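Local coordinates for protein ESSB (Geobacillus thermodenitrificans, PDB 2YNQ) that forms an integral membrane component of the type VII secretion system and associates with copies of itself, represented here by its extracellular domain, at residues 13-18 / 44-49; 53-58 / 109-114; 74-79 / 93-98; 103-108 / 139-144. One frame throughout, in Å; residues are numbered along the deposited sequence. Where two conformers were deposited one is given.

Contact 1 (13-18 / 44-49)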
loop_
_atom_site.group_PDB
_atom_site.type_symbol
_atom_site.label_atom_id
_atom_site.label_comp_id
_atom_site.label_asym_id
_atom_site.label_seq_id
_atom_site.Cartn_x
_atom_site.Cartn_y
_atom_site.Cartn_z
ATOM N N ILE D 13 -12.663 -10.806 23.353
ATOM C CA ILE D 13 -14.092 -10.595 23.259
ATOM C C ILE D 13 -14.296 -9.244 22.593
ATOM O O ILE D 13 -15.099 -9.104 21.668
ATOM C CB ILE D 13 -14.784 -10.633 24.657
ATOM C CG1 ILE D 13 -14.739 -12.040 25.277
ATOM C CG2 ILE D 13 -16.199 -10.050 24.609
ATOM C CD1 ILE D 13 -15.391 -13.177 24.434
ATOM N N GLN D 14 -13.538 -8.259 23.051
ATOM C CA GLN D 14 -13.634 -6.916 22.493
ATOM C C GLN D 14 -13.282 -6.842 20.994
ATOM O O GLN D 14 -13.978 -6.174 20.229
ATOM C CB GLN D 14 -12.806 -5.941 23.327
ATOM C CG GLN D 14 -12.825 -4.509 22.831
ATOM C CD GLN D 14 -11.983 -3.587 23.725
ATOM O OE1 GLN D 14 -12.040 -3.687 24.969
ATOM N NE2 GLN D 14 -11.183 -2.702 23.100
ATOM N N SER D 15 -12.239 -7.549 20.567
ATOM C CA SER D 15 -11.878 -7.539 19.151
ATOM C C SER D 15 -12.907 -8.273 18.299
ATOM O O SER D 15 -13.103 -7.923 17.130
ATOM C CB SER D 15 -10.464 -8.088 18.906
ATOM O OG SER D 15 -10.400 -9.478 19.102
ATOM N N THR D 16 -13.550 -9.284 18.887
ATOM C CA THR D 16 -14.583 -10.015 18.209
ATOM C C THR D 16 -15.754 -9.070 17.982
ATOM O O THR D 16 -16.276 -8.986 16.867
ATOM C CB THR D 16 -15.006 -11.239 19.017
ATOM O OG1 THR D 16 -13.929 -12.175 19.016
ATOM C CG2 THR D 16 -16.241 -11.906 18.414
ATOM N N GLU D 17 -16.143 -8.329 19.018
ATOM C CA GLU D 17 -17.234 -7.384 18.888
ATOM C C GLU D 17 -16.974 -6.331 17.797
ATOM O O GLU D 17 -17.890 -5.909 17.092
ATOM C CB GLU D 17 -17.537 -6.729 20.244
ATOM C CG GLU D 17 -18.544 -5.589 20.181
ATOM C CD GLU D 17 -19.023 -5.114 21.558
ATOM O OE1 GLU D 17 -18.707 -5.760 22.589
ATOM O OE2 GLU D 17 -19.737 -4.096 21.603
ATOM N N LEU D 18 -15.727 -5.891 17.679
ATOM C CA LEU D 18 -15.381 -4.852 16.702
ATOM C C LEU D 18 -15.271 -5.456 15.310
ATOM O O LEU D 18 -15.767 -4.877 14.343
ATOM C CB LEU D 18 -14.096 -4.129 17.095
ATOM C CG LEU D 18 -14.167 -3.359 18.417
ATOM C CD1 LEU D 18 -12.749 -3.210 18.925
ATOM C CD2 LEU D 18 -14.860 -1.988 18.285
ATOM N N GLN D 44 -6.361 -14.775 15.509
ATOM C CA GLN D 44 -5.437 -14.579 14.405
ATOM C C GLN D 44 -6.187 -14.195 13.116
ATOM O O GLN D 44 -5.741 -13.312 12.378
ATOM C CB GLN D 44 -4.583 -15.832 14.180
ATOM C CG GLN D 44 -3.586 -16.134 15.296
ATOM C CD GLN D 44 -2.918 -17.479 15.091
ATOM O OE1 GLN D 44 -3.504 -18.383 14.493
ATOM N NE2 GLN D 44 -1.692 -17.624 15.590
ATOM N N TYR D 45 -7.328 -14.852 12.871
ATOM C CA TYR D 45 -8.161 -14.597 11.694
ATOM C C TYR D 45 -8.676 -13.172 11.676
ATOM O O TYR D 45 -8.606 -12.493 10.644
ATOM C CB TYR D 45 -9.353 -15.568 11.647
ATOM C CG TYR D 45 -10.398 -15.201 10.612
ATOM C CD1 TYR D 45 -10.125 -15.329 9.255
ATOM C CD2 TYR D 45 -11.656 -14.707 10.990
ATOM C CE1 TYR D 45 -11.077 -14.974 8.294
ATOM C CE2 TYR D 45 -12.621 -14.350 10.040
ATOM C CZ TYR D 45 -12.329 -14.487 8.686
ATOM O OH TYR D 45 -13.256 -14.144 7.701
ATOM N N GLU D 46 -9.205 -12.730 12.821
ATOM C CA GLU D 46 -9.739 -11.385 12.969
ATOM C C GLU D 46 -8.665 -10.335 12.705
ATOM O O GLU D 46 -8.904 -9.377 11.950
ATOM C CB GLU D 46 -10.351 -11.165 14.366
ATOM C CG GLU D 46 -11.631 -11.969 14.646
ATOM C CD GLU D 46 -12.127 -11.853 16.113
ATOM O OE1 GLU D 46 -11.662 -10.977 16.879
ATOM O OE2 GLU D 46 -13.001 -12.652 16.512
ATOM N N LEU D 47 -7.503 -10.505 13.337
ATOM C CA LEU D 47 -6.403 -9.546 13.235
ATOM C C LEU D 47 -5.840 -9.502 11.811
ATOM O O LEU D 47 -5.719 -8.439 11.203
ATOM C CB LEU D 47 -5.297 -9.893 14.237
ATOM C CG LEU D 47 -4.197 -8.841 14.441
ATOM C CD1 LEU D 47 -4.791 -7.428 14.679
ATOM C CD2 LEU D 47 -3.233 -9.240 15.583
ATOM N N ALA D 48 -5.574 -10.683 11.267
ATOM C CA ALA D 48 -4.984 -10.799 9.959
ATOM C C ALA D 48 -5.938 -10.248 8.931
ATOM O O ALA D 48 -5.513 -9.519 8.029
ATOM C CB ALA D 48 -4.602 -12.237 9.658
ATOM N N SER D 49 -7.228 -10.540 9.077
ATOM C CA SER D 49 -8.196 -9.985 8.129
ATOM C C SER D 49 -8.161 -8.502 8.253
ATOM O O SER D 49 -8.166 -7.802 7.246
ATOM C CB SER D 49 -9.638 -10.475 8.336
ATOM O OG SER D 49 -9.699 -11.882 8.284
#
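The flat carboxylate of Glu46 reaches helix 7-19 with both oxygens, one near Ser15 and one near Thr16. OE1 lies 3.0 Å from Ser15 OG, and OE2 lies 2.7 Å from Thr16 OG1. The other flat group nearby is the Tyr45 ring, with Ser49 OG 3.4 Å above one face, nearer the ring's border than its middle. Ser49 OG also donates to Tyr45 O of its own helix, at 2.7 Å. Glu46 can span the gap between the helices because its CG stands beside the backbone N (chi1 -68°) and the chain is extended beyond it. The Thr16 and Glu46 side chains meet at a slant. Helices 7-19 and 41-53 run in much the same direction here, with helix 24-31 between them in sequence. Leu31 of that helix packs on Ser15, and Phe19 of helix 7-19 touches the Glu46 side chain. Both hydroxyls also lie within bonding range of Tyr12 O, so each single proton has more than one acceptor to serve. Glu46 is buried, and neither segment sets a positive charge against it. Neutral hydroxyls are what it meets here, which may raise its pKa and make a shared or extra proton easier to hold.

Contact 2 (53-58 / 109-114)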
loop_
_atom_site.group_PDB
_atom_site.type_symbol
_atom_site.label_atom_id
_atom_site.label_comp_id
_atom_site.label_asym_id
_atom_site.label_seq_id
_atom_site.Cartn_x
_atom_site.Cartn_y
_atom_site.Cartn_z
ATOM N N MET D 53 -7.212 -6.167 5.164
ATOM C CA MET D 53 -8.266 -5.338 4.597
ATOM C C MET D 53 -7.839 -3.882 4.512
ATOM O O MET D 53 -8.386 -3.101 3.703
ATOM C CB MET D 53 -9.562 -5.438 5.415
ATOM C CG MET D 53 -10.279 -6.785 5.330
ATOM S SD MET D 53 -10.984 -7.097 3.696
ATOM C CE MET D 53 -12.063 -5.671 3.556
ATOM N N THR D 54 -6.873 -3.512 5.348
ATOM C CA THR D 54 -6.450 -2.123 5.443
ATOM C C THR D 54 -5.034 -1.918 4.886
ATOM O O THR D 54 -4.439 -0.858 5.069
ATOM C CB THR D 54 -6.506 -1.636 6.909
ATOM O OG1 THR D 54 -5.686 -2.480 7.731
ATOM C CG2 THR D 54 -7.915 -1.690 7.432
ATOM N N GLU D 55 -4.478 -2.932 4.236
ATOM C CA GLU D 55 -3.173 -2.785 3.582
ATOM C C GLU D 55 -3.341 -1.968 2.290
ATOM O O GLU D 55 -4.191 -2.278 1.464
ATOM C CB GLU D 55 -2.562 -4.164 3.297
ATOM C CG GLU D 55 -1.178 -4.144 2.686
ATOM C CD GLU D 55 -0.084 -3.705 3.653
ATOM O OE1 GLU D 55 -0.343 -3.545 4.864
ATOM O OE2 GLU D 55 1.057 -3.505 3.192
ATOM N N SER D 56 -2.557 -0.914 2.135
ATOM C CA SER D 56 -2.593 -0.090 0.909
ATOM C C SER D 56 -2.009 -0.814 -0.273
ATOM O O SER D 56 -0.858 -0.618 -0.587
ATOM C CB SER D 56 -1.759 1.167 1.085
ATOM O OG SER D 56 -2.290 1.948 2.125
ATOM N N LEU D 57 -2.805 -1.643 -0.921
ATOM C CA LEU D 57 -2.396 -2.344 -2.119
ATOM C C LEU D 57 -3.082 -1.709 -3.308
ATOM O O LEU D 57 -4.269 -1.400 -3.247
ATOM C CB LEU D 57 -2.802 -3.821 -2.034
ATOM C CG LEU D 57 -2.210 -4.683 -0.925
ATOM C CD1 LEU D 57 -3.088 -5.875 -0.667
ATOM C CD2 LEU D 57 -0.824 -5.152 -1.295
ATOM N N THR D 58 -2.347 -1.512 -4.396
ATOM C CA THR D 58 -2.987 -1.156 -5.666
ATOM C C THR D 58 -3.682 -2.415 -6.162
ATOM O O THR D 58 -3.404 -3.533 -5.686
ATOM C CB THR D 58 -1.973 -0.760 -6.738
ATOM O OG1 THR D 58 -1.129 -1.885 -7.001
ATOM C CG2 THR D 58 -1.127 0.433 -6.293
ATOM N N LEU D 109 10.044 -8.061 0.671
ATOM C CA LEU D 109 11.296 -7.412 0.246
ATOM C C LEU D 109 11.063 -5.926 -0.024
ATOM O O LEU D 109 11.869 -5.073 0.383
ATOM C CB LEU D 109 11.885 -8.108 -0.978
ATOM C CG LEU D 109 12.648 -9.402 -0.670
ATOM C CD1 LEU D 109 12.860 -10.228 -1.937
ATOM C CD2 LEU D 109 14.001 -9.157 0.081
ATOM N N LEU D 110 9.942 -5.618 -0.687
ATOM C CA LEU D 110 9.554 -4.216 -0.902
ATOM C C LEU D 110 9.346 -3.438 0.395
ATOM O O LEU D 110 9.839 -2.328 0.522
ATOM C CB LEU D 110 8.329 -4.114 -1.800
ATOM C CG LEU D 110 8.629 -4.422 -3.277
ATOM C CD1 LEU D 110 7.319 -4.604 -4.042
ATOM C CD2 LEU D 110 9.551 -3.371 -3.967
ATOM N N LYS D 111 8.639 -4.012 1.369
ATOM C CA LYS D 111 8.463 -3.329 2.664
ATOM C C LYS D 111 9.806 -3.191 3.375
ATOM O O LYS D 111 10.086 -2.174 4.003
ATOM C CB LYS D 111 7.448 -4.059 3.553
ATOM C CG LYS D 111 5.999 -3.966 3.082
ATOM C CD LYS D 111 5.545 -2.513 2.831
ATOM C CE LYS D 111 4.026 -2.351 2.791
ATOM N NZ LYS D 111 3.395 -2.338 4.182
ATOM N N TYR D 112 10.659 -4.200 3.246
ATOM C CA TYR D 112 11.962 -4.149 3.874
ATOM C C TYR D 112 12.829 -3.060 3.225
ATOM O O TYR D 112 13.605 -2.377 3.913
ATOM C CB TYR D 112 12.632 -5.528 3.804
ATOM C CG TYR D 112 13.987 -5.620 4.446
ATOM C CD1 TYR D 112 14.230 -5.102 5.716
ATOM C CD2 TYR D 112 15.025 -6.247 3.789
ATOM C CE1 TYR D 112 15.508 -5.213 6.314
ATOM C CE2 TYR D 112 16.294 -6.361 4.359
ATOM C CZ TYR D 112 16.530 -5.845 5.616
ATOM O OH TYR D 112 17.808 -5.955 6.150
ATOM N N ARG D 113 12.675 -2.888 1.913
ATOM C CA ARG D 113 13.387 -1.837 1.209
ATOM C C ARG D 113 13.087 -0.487 1.856
ATOM O O ARG D 113 14.010 0.267 2.163
ATOM C CB ARG D 113 13.081 -1.838 -0.293
ATOM C CG ARG D 113 14.184 -1.170 -1.107
ATOM C CD ARG D 113 14.054 -1.381 -2.625
ATOM N NE ARG D 113 13.472 -0.229 -3.305
ATOM C CZ ARG D 113 14.098 0.930 -3.517
ATOM N NH1 ARG D 113 15.344 1.124 -3.096
ATOM N NH2 ARG D 113 13.465 1.905 -4.159
ATOM N N GLU D 114 11.806 -0.211 2.106
ATOM C CA GLU D 114 11.394 1.063 2.713
ATOM C C GLU D 114 12.078 1.281 4.051
ATOM O O GLU D 114 12.514 2.384 4.358
ATOM C CB GLU D 114 9.893 1.094 2.952
ATOM C CG GLU D 114 9.011 1.269 1.742
ATOM C CD GLU D 114 7.544 1.065 2.103
ATOM O OE1 GLU D 114 7.207 1.157 3.307
ATOM O OE2 GLU D 114 6.722 0.803 1.199
#
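One oxygen of the buried Glu55 carboxylate, OE2, meets two partners on the same helix: Lys111 NZ and the hydroxyl of Tyr107. The Lys111 bond is a salt bridge of 2.8 Å between NZ and OE2. It ties the loop that follows helix 41-53 to helix 102-118. Next to Glu55 the loop makes an inverse gamma turn centred on Ser56, with a weak bond from Leu57 N to Glu55 O. The two charged side chains come from opposite directions. Glu55 starts with CG anti to the backbone N and then bends at chi2 (71°), which carries its tip closer to the helix. Lys111 bends at chi2 and again at chi4 (78°). Ile84 of helix 75-85 packs on both side chains. A glutamine in place of Glu55 would probably leave the Lys111 ammonium without its counter-charge and weaken the tie to Tyr107. The surroundings also serve the dimer: Ser56 OG bonds to Glu114 OE2 of the second subunit, and Glu114 OE2 to Ser56 OG of that subunit. The bridge is one-sided. NZ uses the syn lone pair of OE2, stays 4.0 Å from Glu55 OE1, and brings Lys111 CE to 3.2 Å from OE2.

Contact 3 (74-79 / 93-98)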
loop_
_atom_site.group_PDB
_atom_site.type_symbol
_atom_site.label_atom_id
_atom_site.label_comp_id
_atom_site.label_asym_id
_atom_site.label_seq_id
_atom_site.Cartn_x
_atom_site.Cartn_y
_atom_site.Cartn_z
ATOM N N ASP D 74 -4.025 -21.231 6.338
ATOM C CA ASP D 74 -2.982 -21.676 7.254
ATOM C C ASP D 74 -2.463 -20.535 8.153
ATOM O O ASP D 74 -2.305 -19.393 7.708
ATOM C CB ASP D 74 -1.833 -22.279 6.446
ATOM C CG ASP D 74 -0.812 -22.966 7.312
ATOM O OD1 ASP D 74 0.059 -22.281 7.924
ATOM O OD2 ASP D 74 -0.894 -24.214 7.393
ATOM N N GLU D 75 -2.192 -20.873 9.409
ATOM C CA GLU D 75 -1.647 -19.954 10.401
ATOM C C GLU D 75 -0.533 -19.042 9.835
ATOM O O GLU D 75 -0.511 -17.840 10.123
ATOM C CB GLU D 75 -1.134 -20.739 11.624
ATOM C CG GLU D 75 -0.654 -19.863 12.782
ATOM C CD GLU D 75 -0.032 -20.653 13.953
ATOM O OE1 GLU D 75 0.261 -21.869 13.800
ATOM O OE2 GLU D 75 0.183 -20.039 15.029
ATOM N N GLN D 76 0.372 -19.611 9.040
ATOM C CA GLN D 76 1.530 -18.881 8.526
ATOM C C GLN D 76 1.170 -17.668 7.684
ATOM O O GLN D 76 1.789 -16.608 7.818
ATOM C CB GLN D 76 2.429 -19.804 7.731
ATOM C CG GLN D 76 3.187 -20.807 8.574
ATOM C CD GLN D 76 3.843 -21.860 7.707
ATOM O OE1 GLN D 76 5.018 -22.199 7.898
ATOM N NE2 GLN D 76 3.092 -22.373 6.720
ATOM N N TYR D 77 0.152 -17.815 6.845
ATOM C CA TYR D 77 -0.365 -16.711 6.048
ATOM C C TYR D 77 -0.953 -15.607 6.901
ATOM O O TYR D 77 -0.773 -14.421 6.597
ATOM C CB TYR D 77 -1.377 -17.197 5.017
ATOM C CG TYR D 77 -0.728 -17.851 3.819
ATOM C CD1 TYR D 77 -0.271 -17.076 2.746
ATOM C CD2 TYR D 77 -0.547 -19.249 3.759
ATOM C CE1 TYR D 77 0.344 -17.670 1.642
ATOM C CE2 TYR D 77 0.070 -19.852 2.643
ATOM C CZ TYR D 77 0.509 -19.040 1.597
ATOM O OH TYR D 77 1.103 -19.590 0.480
ATOM N N MET D 78 -1.625 -15.990 7.979
ATOM C CA MET D 78 -2.151 -15.017 8.912
ATOM C C MET D 78 -1.024 -14.274 9.597
ATOM O O MET D 78 -1.056 -13.046 9.695
ATOM C CB MET D 78 -3.058 -15.703 9.937
ATOM C CG MET D 78 -4.344 -16.241 9.297
ATOM S SD MET D 78 -5.437 -17.028 10.499
ATOM C CE MET D 78 -6.654 -17.759 9.410
ATOM N N LEU D 79 -0.004 -15.009 10.037
ATOM C CA LEU D 79 1.144 -14.401 10.689
ATOM C C LEU D 79 1.884 -13.476 9.744
ATOM O O LEU D 79 2.273 -12.373 10.138
ATOM C CB LEU D 79 2.083 -15.467 11.263
ATOM C CG LEU D 79 1.499 -16.240 12.454
ATOM C CD1 LEU D 79 2.400 -17.452 12.883
ATOM C CD2 LEU D 79 1.205 -15.294 13.626
ATOM N N LEU D 93 9.256 -11.352 5.961
ATOM C CA LEU D 93 10.163 -11.887 4.952
ATOM C C LEU D 93 10.577 -13.322 5.250
ATOM O O LEU D 93 10.549 -14.167 4.360
ATOM C CB LEU D 93 11.387 -10.994 4.761
ATOM C CG LEU D 93 12.491 -11.454 3.794
ATOM C CD1 LEU D 93 11.960 -11.702 2.394
ATOM C CD2 LEU D 93 13.640 -10.452 3.752
ATOM N N GLU D 94 10.945 -13.625 6.485
ATOM C CA GLU D 94 11.439 -14.972 6.744
ATOM C C GLU D 94 10.281 -15.987 6.809
ATOM O O GLU D 94 10.471 -17.162 6.486
ATOM C CB GLU D 94 12.389 -15.013 7.954
ATOM C CG GLU D 94 13.560 -16.030 7.832
ATOM C CD GLU D 94 14.496 -15.780 6.632
ATOM O OE1 GLU D 94 14.752 -14.604 6.262
ATOM O OE2 GLU D 94 14.985 -16.777 6.061
ATOM N N LEU D 95 9.081 -15.530 7.175
ATOM C CA LEU D 95 7.875 -16.364 7.060
ATOM C C LEU D 95 7.550 -16.675 5.602
ATOM O O LEU D 95 7.276 -17.827 5.251
ATOM C CB LEU D 95 6.695 -15.661 7.698
ATOM C CG LEU D 95 5.447 -16.407 8.151
ATOM C CD1 LEU D 95 5.723 -17.824 8.663
ATOM C CD2 LEU D 95 4.869 -15.599 9.273
ATOM N N ALA D 96 7.609 -15.649 4.755
ATOM C CA ALA D 96 7.331 -15.806 3.333
ATOM C C ALA D 96 8.259 -16.840 2.729
ATOM O O ALA D 96 7.840 -17.671 1.912
ATOM C CB ALA D 96 7.486 -14.471 2.608
ATOM N N ARG D 97 9.526 -16.793 3.132
ATOM C CA ARG D 97 10.489 -17.740 2.609
ATOM C C ARG D 97 10.196 -19.170 3.074
ATOM O O ARG D 97 10.343 -20.122 2.302
ATOM C CB ARG D 97 11.891 -17.339 3.014
ATOM C CG ARG D 97 12.383 -16.029 2.435
ATOM C CD ARG D 97 13.872 -16.037 2.617
ATOM N NE ARG D 97 14.505 -14.728 2.592
ATOM C CZ ARG D 97 14.825 -14.070 1.484
ATOM N NH1 ARG D 97 14.532 -14.590 0.290
ATOM N NH2 ARG D 97 15.423 -12.886 1.577
ATOM N N THR D 98 9.769 -19.315 4.325
ATOM C CA THR D 98 9.419 -20.620 4.862
ATOM C C THR D 98 8.233 -21.182 4.082
ATOM O O THR D 98 8.209 -22.364 3.750
ATOM C CB THR D 98 9.054 -20.516 6.358
ATOM O OG1 THR D 98 10.113 -19.864 7.057
ATOM C CG2 THR D 98 8.827 -21.887 6.980
#
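Leu95 reaches across from helix 89-99 and fits against Gln76 and Leu79 of helix 75-85. From CB its chain runs toward the other helix. CG is the first atom to touch, 3.7 Å from Gln76 O. There the leucine forks. CD1 lies against the aliphatic part of Gln76, 3.9 Å from its CG and 4.0 Å from its CB. CD2 turns to the next turn of the helix, 3.4 Å from Leu79 CB, and also lies 3.6 Å from Gln76 O. CG stands anti to the backbone N (chi1 -160°), while chi2 is 33°, away from a staggered position. The methyls are thus turned from their usual places, though both meet the opposite helix. An alanine here would probably open a gap beside Leu79 CB and leave the Gln76 methylenes with less cover. At the outer side Gln76 OE1 lies 3.9 Å from Thr98 CG2, a plain contact between chains that cross at about a right angle. Thr98 OG1 itself bonds to Glu94 O, one turn back. Asp74 is the N-cap of helix 75-85: its OD1 accepts from Gln76 N at 2.9 Å and, weakly, from Gln76 NE2. On the far side of helix 89-99, Ala96 packs on Ile105 of helix 102-118. The two segments run at 154° to each other, with axes 9.8 Å apart. This is a helical hairpin: two consecutive antiparallel helices, joined by a short turn and packed chiefly through Leu95 against Leu79 and the methylenes of Gln76.

Contact 4 (103-108 / 139-144)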
loop_
_atom_site.group_PDB
_atom_site.type_symbol
_atom_site.label_atom_id
_atom_site.label_comp_id
_atom_site.label_asym_id
_atom_site.label_seq_id
_atom_site.Cartn_x
_atom_site.Cartn_y
_atom_site.Cartn_z
ATOM N N ASP D 103 5.541 -14.312 -4.518
ATOM C CA ASP D 103 5.057 -12.943 -4.504
ATOM C C ASP D 103 4.956 -12.355 -3.117
ATOM O O ASP D 103 5.008 -11.130 -2.964
ATOM C CB ASP D 103 3.754 -12.847 -5.274
ATOM C CG ASP D 103 3.900 -13.377 -6.696
ATOM O OD1 ASP D 103 4.970 -13.154 -7.315
ATOM O OD2 ASP D 103 2.973 -14.038 -7.188
ATOM N N LEU D 104 4.864 -13.217 -2.103
ATOM C CA LEU D 104 4.877 -12.746 -0.741
ATOM C C LEU D 104 6.297 -12.375 -0.333
ATOM O O LEU D 104 6.499 -11.395 0.384
ATOM C CB LEU D 104 4.223 -13.753 0.227
ATOM C CG LEU D 104 2.693 -13.945 0.137
ATOM C CD1 LEU D 104 2.170 -14.728 1.335
ATOM C CD2 LEU D 104 1.923 -12.652 0.013
ATOM N N ILE D 105 7.281 -13.135 -0.796
ATOM C CA ILE D 105 8.683 -12.785 -0.554
ATOM C C ILE D 105 8.960 -11.448 -1.208
ATOM O O ILE D 105 9.509 -10.541 -0.578
ATOM C CB ILE D 105 9.678 -13.854 -1.080
ATOM C CG1 ILE D 105 9.432 -15.203 -0.379
ATOM C CG2 ILE D 105 11.123 -13.375 -0.900
ATOM C CD1 ILE D 105 10.168 -16.424 -0.998
ATOM N N VAL D 106 8.539 -11.294 -2.454
ATOM C CA VAL D 106 8.757 -10.028 -3.129
ATOM C C VAL D 106 8.090 -8.886 -2.372
ATOM O O VAL D 106 8.698 -7.827 -2.171
ATOM C CB VAL D 106 8.267 -10.046 -4.589
ATOM C CG1 VAL D 106 8.260 -8.647 -5.141
ATOM C CG2 VAL D 106 9.140 -10.961 -5.431
ATOM N N TYR D 107 6.848 -9.086 -1.949
ATOM C CA TYR D 107 6.142 -8.007 -1.259
ATOM C C TYR D 107 6.838 -7.608 0.048
ATOM O O TYR D 107 6.965 -6.415 0.371
ATOM C CB TYR D 107 4.698 -8.386 -1.007
ATOM C CG TYR D 107 3.891 -7.228 -0.525
ATOM C CD1 TYR D 107 3.466 -6.237 -1.416
ATOM C CD2 TYR D 107 3.556 -7.106 0.819
ATOM C CE1 TYR D 107 2.727 -5.159 -0.982
ATOM C CE2 TYR D 107 2.799 -6.033 1.271
ATOM C CZ TYR D 107 2.397 -5.065 0.373
ATOM O OH TYR D 107 1.684 -3.983 0.822
ATOM N N ALA D 108 7.317 -8.605 0.784
ATOM C CA ALA D 108 8.036 -8.365 2.019
ATOM C C ALA D 108 9.383 -7.674 1.760
ATOM O O ALA D 108 9.794 -6.785 2.509
ATOM C CB ALA D 108 8.221 -9.668 2.760
ATOM N N LYS D 139 14.374 -8.507 -8.500
ATOM C CA LYS D 139 14.440 -8.710 -9.946
ATOM C C LYS D 139 14.599 -10.185 -10.307
ATOM O O LYS D 139 13.974 -10.668 -11.251
ATOM C CB LYS D 139 15.527 -7.854 -10.597
ATOM C CG LYS D 139 15.220 -7.592 -12.057
ATOM C CD LYS D 139 16.170 -6.606 -12.722
ATOM C CE LYS D 139 15.674 -6.325 -14.135
ATOM N NZ LYS D 139 16.607 -5.441 -14.874
ATOM N N GLU D 140 15.399 -10.904 -9.524
ATOM C CA GLU D 140 15.531 -12.343 -9.696
ATOM C C GLU D 140 14.172 -13.069 -9.619
ATOM O O GLU D 140 13.850 -13.867 -10.510
ATOM C CB GLU D 140 16.564 -12.920 -8.709
ATOM C CG GLU D 140 17.203 -14.228 -9.176
ATOM C CD GLU D 140 17.558 -14.202 -10.668
ATOM O OE1 GLU D 140 18.393 -13.353 -11.062
ATOM O OE2 GLU D 140 17.000 -15.016 -11.453
ATOM N N TYR D 141 13.380 -12.777 -8.573
ATOM C CA TYR D 141 12.041 -13.371 -8.400
ATOM C C TYR D 141 11.095 -12.906 -9.484
ATOM O O TYR D 141 10.306 -13.688 -10.018
ATOM C CB TYR D 141 11.439 -13.038 -7.040
ATOM C CG TYR D 141 12.026 -13.802 -5.893
ATOM C CD1 TYR D 141 11.945 -15.190 -5.837
ATOM C CD2 TYR D 141 12.646 -13.133 -4.844
ATOM C CE1 TYR D 141 12.498 -15.902 -4.767
ATOM C CE2 TYR D 141 13.195 -13.826 -3.778
ATOM C CZ TYR D 141 13.121 -15.207 -3.750
ATOM O OH TYR D 141 13.662 -15.872 -2.687
ATOM N N GLU D 142 11.177 -11.628 -9.814
ATOM C CA GLU D 142 10.397 -11.099 -10.913
ATOM C C GLU D 142 10.706 -11.816 -12.224
ATOM O O GLU D 142 9.795 -12.106 -13.009
ATOM C CB GLU D 142 10.610 -9.600 -11.035
ATOM C CG GLU D 142 9.787 -8.800 -10.043
ATOM C CD GLU D 142 8.304 -8.918 -10.333
ATOM O OE1 GLU D 142 7.703 -9.917 -9.894
ATOM O OE2 GLU D 142 7.752 -8.037 -11.032
ATOM N N ARG D 143 11.985 -12.123 -12.452
ATOM C CA ARG D 143 12.375 -12.886 -13.632
ATOM C C ARG D 143 11.731 -14.271 -13.581
ATOM O O ARG D 143 11.237 -14.766 -14.599
ATOM C CB ARG D 143 13.902 -12.985 -13.755
ATOM C CG ARG D 143 14.379 -13.567 -15.074
ATOM C CD ARG D 143 15.872 -13.341 -15.290
ATOM N NE ARG D 143 16.218 -11.924 -15.455
ATOM C CZ ARG D 143 16.810 -11.177 -14.525
ATOM N NH1 ARG D 143 17.142 -11.703 -13.350
ATOM N NH2 ARG D 143 17.079 -9.901 -14.778
ATOM N N GLU D 144 11.713 -14.878 -12.393
ATOM C CA GLU D 144 11.115 -16.206 -12.222
ATOM C C GLU D 144 9.608 -16.230 -12.482
ATOM O O GLU D 144 9.101 -17.171 -13.114
ATOM C CB GLU D 144 11.445 -16.798 -10.851
ATOM C CG GLU D 144 12.829 -17.407 -10.792
ATOM C CD GLU D 144 13.224 -17.858 -9.402
ATOM O OE1 GLU D 144 12.394 -17.773 -8.468
ATOM O OE2 GLU D 144 14.382 -18.300 -9.245
#
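Tyr141 gives the most surface to this contact, with Val106 and Ile105 facing it from helix 102-118. Val106 meets the root of the tyrosine. Its CG2 lies 3.5 Å from Tyr141 CB and 4.1 Å from CG. That methyl stands beside the Val106 backbone N, while CG1 is anti to it (chi1 169°). Ile105 meets the outer part of the ring. Its CG2 is 3.6 Å from Tyr141 CE2 and 3.9 Å from CZ, and its CD1 is 3.9 Å from the OH. The isoleucine crosses the tyrosine at about a right angle, whereas the valine and the tyrosine lie alongside each other, pointing opposite ways. The two helices run in roughly opposite directions here. Arg97 of helix 89-99 also touches Tyr141, and Thr58 of the second subunit packs on Val106 and Glu142. Arg143 and Glu140 bridge each other along helix 124-152. The touching atoms are nearly all carbon, so this contact rests on apolar packing and shape. The charges sit to one side: Asp103 OD1 and Glu142 OE1 are 5.0 Å apart. If both are charged they may repel mildly; Arg145, which makes a salt bridge with Glu142, would probably offset this.

From the N terminus, contact 1 comes first. It joins helix 7-19 to helix 41-53 and closes a loop that holds helix 24-31. The loop of contact 2 opens where helix 41-53 ends and closes on helix 102-118. Contact 3 falls wholly within that span and pairs helices 75-85 and 89-99. Contact 4 crosses contact 2: it starts just before residue 109, on the same helix, and reaches forward to helix 124-152. Contact 1 meets contact 3 through Gln44 and Glu75, and contact 3 meets contact 4 where Tyr77 packs on Leu104. Contacts 2 and 4 also face the second subunit, whereas contacts 1 and 3 do not touch it.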